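Local coordinates for protein ribonucleoside-diphosphate reductase subunit beta (Clostridium botulinum, PDB 6ZJK) that carries the di-iron site of a class I ribonucleotide reductase and, with its partner subunit, probably supports reduction of ribonucleoside diphosphates to deoxyribonucleoside diphosphates, at residues I76-D81 with L148-N153; S213-L218 with T225-I230. One frame throughout, in Å; residues are numbered along the deposited sequence.

Contact 1 of 2, residues I76-D81 with L148-N153; sequences ISLNED and LDTVTN
Leu78 reaches Thr150 and Val151 mainly with its CD1 methyl. The two side chains of Leu78 and Thr150 cross at a slant. Leu78 CD1 lies 3.9 Å from Thr150 CB, so it meets the branch point of the threonine. Thr150 CG2 in turn lies against the root of the leucine, 4.1 Å from Leu78 CB. The rotation of Thr150 (chi1 -60°) sets this methyl anti to its backbone N. The same rotation leaves OG1 beside the N, where it hydrogen-bonds Tyr146 O one turn back in the helix. The threonine thus presents carbon to Leu78 and keeps its hydroxyl for its own helix. Val151 adds its CG1 methyl, 4.2 Å from Leu78 CD1 and 4.1 Å from Asp81 CB. That methyl therefore bridges two residues of 76-81. No hydrogen bond crosses between the segments, and the contact is one of carbon against carbon.

The fold is the all-helical one of the ribonucleotide reductase small subunit. Here the start of the short helix 79-84 packs on the last turn of helix 124-151, which also supplies Glu137 and His140 to the iron site. Leu78 is the N-cap residue of the short helix. Just before it, Ser77 forms an ST turn, with Ser77 OG accepting from Asn79 N at 3.1 Å. Asp81 offers only its CB to Val151. Its buried carboxylate is held by helix 225-255, where OD2 meets Thr227 OG1 and OD1 meets Ala226 N.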
loop_
_atom_site.group_PDB
_atom_site.type_symbol
_atom_site.label_atom_id
_atom_site.label_comp_id
_atom_site.label_asym_id
_atom_site.label_seq_id
_atom_site.Cartn_x
_atom_site.Cartn_y
_atom_site.Cartn_z
ATOM N N ILE A 76 -21.222 5.316 -2.921
ATOM C CA ILE A 76 -21.856 5.995 -4.012
ATOM C C ILE A 76 -22.962 5.108 -4.537
ATOM O O ILE A 76 -22.714 4.067 -4.997
ATOM C CB ILE A 76 -20.843 6.287 -5.101
ATOM C CG1 ILE A 76 -19.844 7.308 -4.622
ATOM C CG2 ILE A 76 -21.535 6.800 -6.321
ATOM C CD1 ILE A 76 -18.504 7.117 -5.233
ATOM N N SER A 77 -24.176 5.570 -4.492
ATOM C CA SER A 77 -25.273 4.699 -4.897
ATOM C C SER A 77 -25.390 4.597 -6.415
ATOM O O SER A 77 -25.341 5.602 -7.128
ATOM C CB SER A 77 -26.589 5.223 -4.340
ATOM O OG SER A 77 -27.651 4.757 -5.139
ATOM N N LEU A 78 -25.677 3.368 -6.851
ATOM C CA LEU A 78 -25.814 2.987 -8.255
ATOM C C LEU A 78 -27.274 2.760 -8.639
ATOM O O LEU A 78 -27.549 2.152 -9.678
ATOM C CB LEU A 78 -24.989 1.732 -8.565
ATOM C CG LEU A 78 -23.467 1.919 -8.515
ATOM C CD1 LEU A 78 -22.716 0.642 -8.909
ATOM C CD2 LEU A 78 -23.024 3.099 -9.396
ATOM N N ASN A 79 -28.219 3.191 -7.796
ATOM C CA ASN A 79 -29.618 2.829 -7.982
ATOM C C ASN A 79 -30.123 3.235 -9.360
ATOM O O ASN A 79 -30.900 2.498 -9.972
ATOM C CB ASN A 79 -30.472 3.464 -6.888
ATOM C CG ASN A 79 -30.436 2.682 -5.585
ATOM O OD1 ASN A 79 -29.669 1.723 -5.429
ATOM N ND2 ASN A 79 -31.261 3.098 -4.632
ATOM N N GLU A 80 -29.679 4.389 -9.875
ATOM C CA GLU A 80 -30.137 4.822 -11.195
ATOM C C GLU A 80 -29.500 3.995 -12.305
ATOM O O GLU A 80 -30.155 3.690 -13.310
ATOM C CB GLU A 80 -29.838 6.312 -11.411
ATOM C CG GLU A 80 -30.748 7.258 -10.639
ATOM C CD GLU A 80 -32.222 6.975 -10.892
ATOM O OE1 GLU A 80 -32.644 7.018 -12.073
ATOM O OE2 GLU A 80 -32.958 6.699 -9.918
ATOM N N ASP A 81 -28.242 3.586 -12.125
ATOM C CA ASP A 81 -27.577 2.771 -13.135
ATOM C C ASP A 81 -28.155 1.356 -13.210
ATOM O O ASP A 81 -28.140 0.743 -14.287
ATOM C CB ASP A 81 -26.075 2.691 -12.851
ATOM C CG ASP A 81 -25.373 4.061 -12.967
ATOM O OD1 ASP A 81 -26.045 5.111 -12.811
ATOM O OD2 ASP A 81 -24.157 4.081 -13.282
ATOM N N LEU A 148 -19.939 -3.932 -11.285
ATOM C CA LEU A 148 -20.431 -5.074 -12.043
ATOM C C LEU A 148 -21.366 -5.945 -11.222
ATOM O O LEU A 148 -22.325 -6.517 -11.769
ATOM C CB LEU A 148 -19.258 -5.886 -12.594
ATOM C CG LEU A 148 -18.368 -5.191 -13.627
ATOM C CD1 LEU A 148 -17.317 -6.194 -14.044
ATOM C CD2 LEU A 148 -19.183 -4.658 -14.879
ATOM N N ASP A 149 -21.078 -6.099 -9.917
ATOM C CA ASP A 149 -21.926 -6.910 -9.059
ATOM C C ASP A 149 -23.249 -6.217 -8.778
ATOM O O ASP A 149 -24.237 -6.890 -8.462
ATOM C CB ASP A 149 -21.203 -7.226 -7.740
ATOM C CG ASP A 149 -21.888 -8.333 -6.947
ATOM O OD1 ASP A 149 -22.075 -9.450 -7.496
ATOM O OD2 ASP A 149 -22.237 -8.093 -5.774
ATOM N N THR A 150 -23.299 -4.889 -8.904
ATOM C CA THR A 150 -24.531 -4.189 -8.570
ATOM C C THR A 150 -25.450 -3.984 -9.768
ATOM O O THR A 150 -26.663 -4.196 -9.642
ATOM C CB THR A 150 -24.214 -2.849 -7.910
ATOM O OG1 THR A 150 -23.465 -3.103 -6.727
ATOM C CG2 THR A 150 -25.500 -2.148 -7.521
ATOM N N VAL A 151 -24.909 -3.656 -10.953
ATOM C CA VAL A 151 -25.791 -3.327 -12.071
ATOM C C VAL A 151 -26.197 -4.536 -12.904
ATOM O O VAL A 151 -27.109 -4.416 -13.728
ATOM C CB VAL A 151 -25.173 -2.281 -13.027
ATOM C CG1 VAL A 151 -24.650 -1.069 -12.249
ATOM C CG2 VAL A 151 -24.057 -2.892 -13.868
ATOM N N THR A 152 -25.599 -5.706 -12.695
ATOM C CA THR A 152 -25.979 -6.878 -13.481
ATOM C C THR A 152 -25.838 -8.136 -12.624
ATOM O O THR A 152 -25.435 -8.081 -11.460
ATOM C CB THR A 152 -25.171 -6.932 -14.794
ATOM O OG1 THR A 152 -25.761 -7.888 -15.697
ATOM C CG2 THR A 152 -23.703 -7.269 -14.530
ATOM N N ASN A 153 -26.225 -9.277 -13.187
ATOM C CA ASN A 153 -26.300 -10.524 -12.430
ATOM C C ASN A 153 -24.971 -11.270 -12.487
ATOM O O ASN A 153 -24.076 -10.911 -13.263
ATOM C CB ASN A 153 -27.456 -11.367 -12.971
ATOM C CG ASN A 153 -27.262 -11.742 -14.404
ATOM O OD1 ASN A 153 -26.374 -12.533 -14.729
ATOM N ND2 ASN A 153 -28.031 -11.113 -15.290
#

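Contact 2 of 2, residues S213-L218 with T225-I230; sequences SFFYTL and TATSTI
Segments 213-218 and 225-230 are helical and run roughly antiparallel, at 145°, with their axes 8.6 Å apart at the closest point and the CA atoms of Phe215 and Ser228 only 5.6 Å apart. The small serine suits this spacing: Ser228 CB packs 4.0 Å from Phe215 O. Its hydroxyl turns to the neighbouring tyrosine. With OG anti to the backbone N (chi1 159°), Ser228 OG comes to the edge of the Tyr216 ring, near its plane and 3.6 Å from CD1. The phenol end of Tyr216 goes further along the second helix, where OH hydrogen-bonds Asn235 ND2.

Phe215 meets Thr227 obliquely, through ring atom CD1 and the threonine methyl CG2 at 3.9 Å. One face of the Phe215 ring is covered by Phe214 CD2, 3.8 Å above the plane and over the ring centre. Phe215 also stacks with Phe231. Thr227 gives its methyl to the phenylalanine, while its hydroxyl is turned to Asp81.

This buried packing joins the end of helix 190-220 to the start of helix 225-255 in a helical hairpin. The two helices also carry the iron ligands Glu204, Glu238 and His241. Helix 90-118 lies against Phe214 and Phe215, helix 124-151 against Thr227 and Ile230, and helix 330-334 against Tyr216 and Ser228.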
loop_
_atom_site.group_PDB
_atom_site.type_symbol
_atom_site.label_atom_id
_atom_site.label_comp_id
_atom_site.label_asym_id
_atom_site.label_seq_id
_atom_site.Cartn_x
_atom_site.Cartn_y
_atom_site.Cartn_z
ATOM N N SER A 213 -12.941 9.070 -21.012
ATOM C CA SER A 213 -13.782 9.795 -21.960
ATOM C C SER A 213 -14.977 8.967 -22.421
ATOM O O SER A 213 -15.994 9.547 -22.824
ATOM C CB SER A 213 -12.957 10.280 -23.164
ATOM O OG SER A 213 -12.510 9.211 -23.980
ATOM N N PHE A 214 -14.896 7.628 -22.358
ATOM C CA PHE A 214 -16.058 6.811 -22.708
ATOM C C PHE A 214 -17.177 6.974 -21.684
ATOM O O PHE A 214 -18.336 7.229 -22.050
ATOM C CB PHE A 214 -15.673 5.333 -22.848
ATOM C CG PHE A 214 -16.872 4.410 -23.016
ATOM C CD1 PHE A 214 -17.546 4.361 -24.229
ATOM C CD2 PHE A 214 -17.316 3.605 -21.973
ATOM C CE1 PHE A 214 -18.657 3.537 -24.401
ATOM C CE2 PHE A 214 -18.430 2.769 -22.125
ATOM C CZ PHE A 214 -19.098 2.741 -23.343
ATOM N N PHE A 215 -16.848 6.822 -20.393
ATOM C CA PHE A 215 -17.871 6.883 -19.354
ATOM C C PHE A 215 -18.456 8.281 -19.235
ATOM O O PHE A 215 -19.672 8.427 -19.054
ATOM C CB PHE A 215 -17.289 6.378 -18.027
ATOM C CG PHE A 215 -16.905 4.940 -18.098
ATOM C CD1 PHE A 215 -17.879 3.954 -18.052
ATOM C CD2 PHE A 215 -15.587 4.572 -18.323
ATOM C CE1 PHE A 215 -17.535 2.613 -18.176
ATOM C CE2 PHE A 215 -15.233 3.242 -18.450
ATOM C CZ PHE A 215 -16.208 2.258 -18.377
ATOM N N TYR A 216 -17.623 9.325 -19.424
ATOM C CA TYR A 216 -18.156 10.682 -19.454
ATOM C C TYR A 216 -19.058 10.896 -20.669
ATOM O O TYR A 216 -20.076 11.593 -20.572
ATOM C CB TYR A 216 -17.017 11.718 -19.451
ATOM C CG TYR A 216 -16.108 11.658 -18.219
ATOM C CD1 TYR A 216 -16.531 11.034 -17.039
ATOM C CD2 TYR A 216 -14.837 12.240 -18.233
ATOM C CE1 TYR A 216 -15.706 10.954 -15.917
ATOM C CE2 TYR A 216 -13.992 12.179 -17.093
ATOM C CZ TYR A 216 -14.432 11.545 -15.941
ATOM O OH TYR A 216 -13.602 11.483 -14.812
ATOM N N THR A 217 -18.705 10.305 -21.818
ATOM C CA THR A 217 -19.562 10.432 -22.997
ATOM C C THR A 217 -20.913 9.761 -22.770
ATOM O O THR A 217 -21.939 10.284 -23.214
ATOM C CB THR A 217 -18.877 9.872 -24.250
ATOM O OG1 THR A 217 -17.756 10.703 -24.596
ATOM C CG2 THR A 217 -19.835 9.849 -25.432
ATOM N N LEU A 218 -20.939 8.604 -22.082
ATOM C CA LEU A 218 -22.224 7.982 -21.750
ATOM C C LEU A 218 -23.041 8.882 -20.833
ATOM O O LEU A 218 -24.203 9.199 -21.127
ATOM C CB LEU A 218 -22.015 6.612 -21.091
ATOM C CG LEU A 218 -21.614 5.408 -21.949
ATOM C CD1 LEU A 218 -21.620 4.132 -21.111
ATOM C CD2 LEU A 218 -22.552 5.293 -23.152
ATOM N N THR A 225 -24.965 7.370 -15.123
ATOM C CA THR A 225 -24.414 8.595 -14.544
ATOM C C THR A 225 -23.627 8.324 -13.265
ATOM O O THR A 225 -22.603 8.964 -13.019
ATOM C CB THR A 225 -25.537 9.587 -14.253
ATOM O OG1 THR A 225 -26.638 8.874 -13.703
ATOM C CG2 THR A 225 -26.013 10.234 -15.547
ATOM N N ALA A 226 -24.083 7.385 -12.430
ATOM C CA ALA A 226 -23.369 7.165 -11.173
ATOM C C ALA A 226 -22.087 6.374 -11.384
ATOM O O ALA A 226 -21.138 6.526 -10.609
ATOM C CB ALA A 226 -24.264 6.456 -10.158
ATOM N N THR A 227 -22.038 5.533 -12.418
ATOM C CA THR A 227 -20.768 4.952 -12.834
ATOM C C THR A 227 -19.775 6.056 -13.208
ATOM O O THR A 227 -18.578 5.960 -12.909
ATOM C CB THR A 227 -21.038 3.972 -13.984
ATOM O OG1 THR A 227 -21.759 2.832 -13.469
ATOM C CG2 THR A 227 -19.769 3.488 -14.644
ATOM N N SER A 228 -20.272 7.141 -13.796
ATOM C CA SER A 228 -19.387 8.230 -14.170
ATOM C C SER A 228 -18.864 8.940 -12.922
ATOM O O SER A 228 -17.677 9.270 -12.849
ATOM C CB SER A 228 -20.129 9.180 -15.113
ATOM O OG SER A 228 -19.551 10.468 -15.150
ATOM N N THR A 229 -19.710 9.109 -11.897
ATOM C CA THR A 229 -19.250 9.679 -10.628
ATOM C C THR A 229 -18.094 8.878 -10.030
ATOM O O THR A 229 -17.088 9.457 -9.596
ATOM C CB THR A 229 -20.417 9.798 -9.647
ATOM O OG1 THR A 229 -21.383 10.704 -10.203
ATOM C CG2 THR A 229 -19.941 10.352 -8.323
ATOM N N ILE A 230 -18.199 7.547 -10.014
ATOM C CA ILE A 230 -17.060 6.742 -9.580
ATOM C C ILE A 230 -15.815 7.071 -10.412
ATOM O O ILE A 230 -14.721 7.236 -9.860
ATOM C CB ILE A 230 -17.402 5.241 -9.633
ATOM C CG1 ILE A 230 -18.401 4.896 -8.530
ATOM C CG2 ILE A 230 -16.161 4.383 -9.472
ATOM C CD1 ILE A 230 -18.886 3.416 -8.545
#

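From the N terminus, contact 1 comes first. It closes a loop of 66 mostly helical residues, bringing the start of helix 79-84 to the end of helix 124-151. Contact 2 opens only after that loop has closed. Its own loop is short, with six residues between 213-218 and 225-230. The two loops are in series; they do not nest or cross. In space the contacts are neighbours, their centres about 13 Å apart, and they touch through segments 76-81 and 225-230. Asp81 belongs to contact 1 but has its polar partners on helix 225-255, the second helix of contact 2. The two contacts link helices 79-84, 124-151, 190-220 and 225-255.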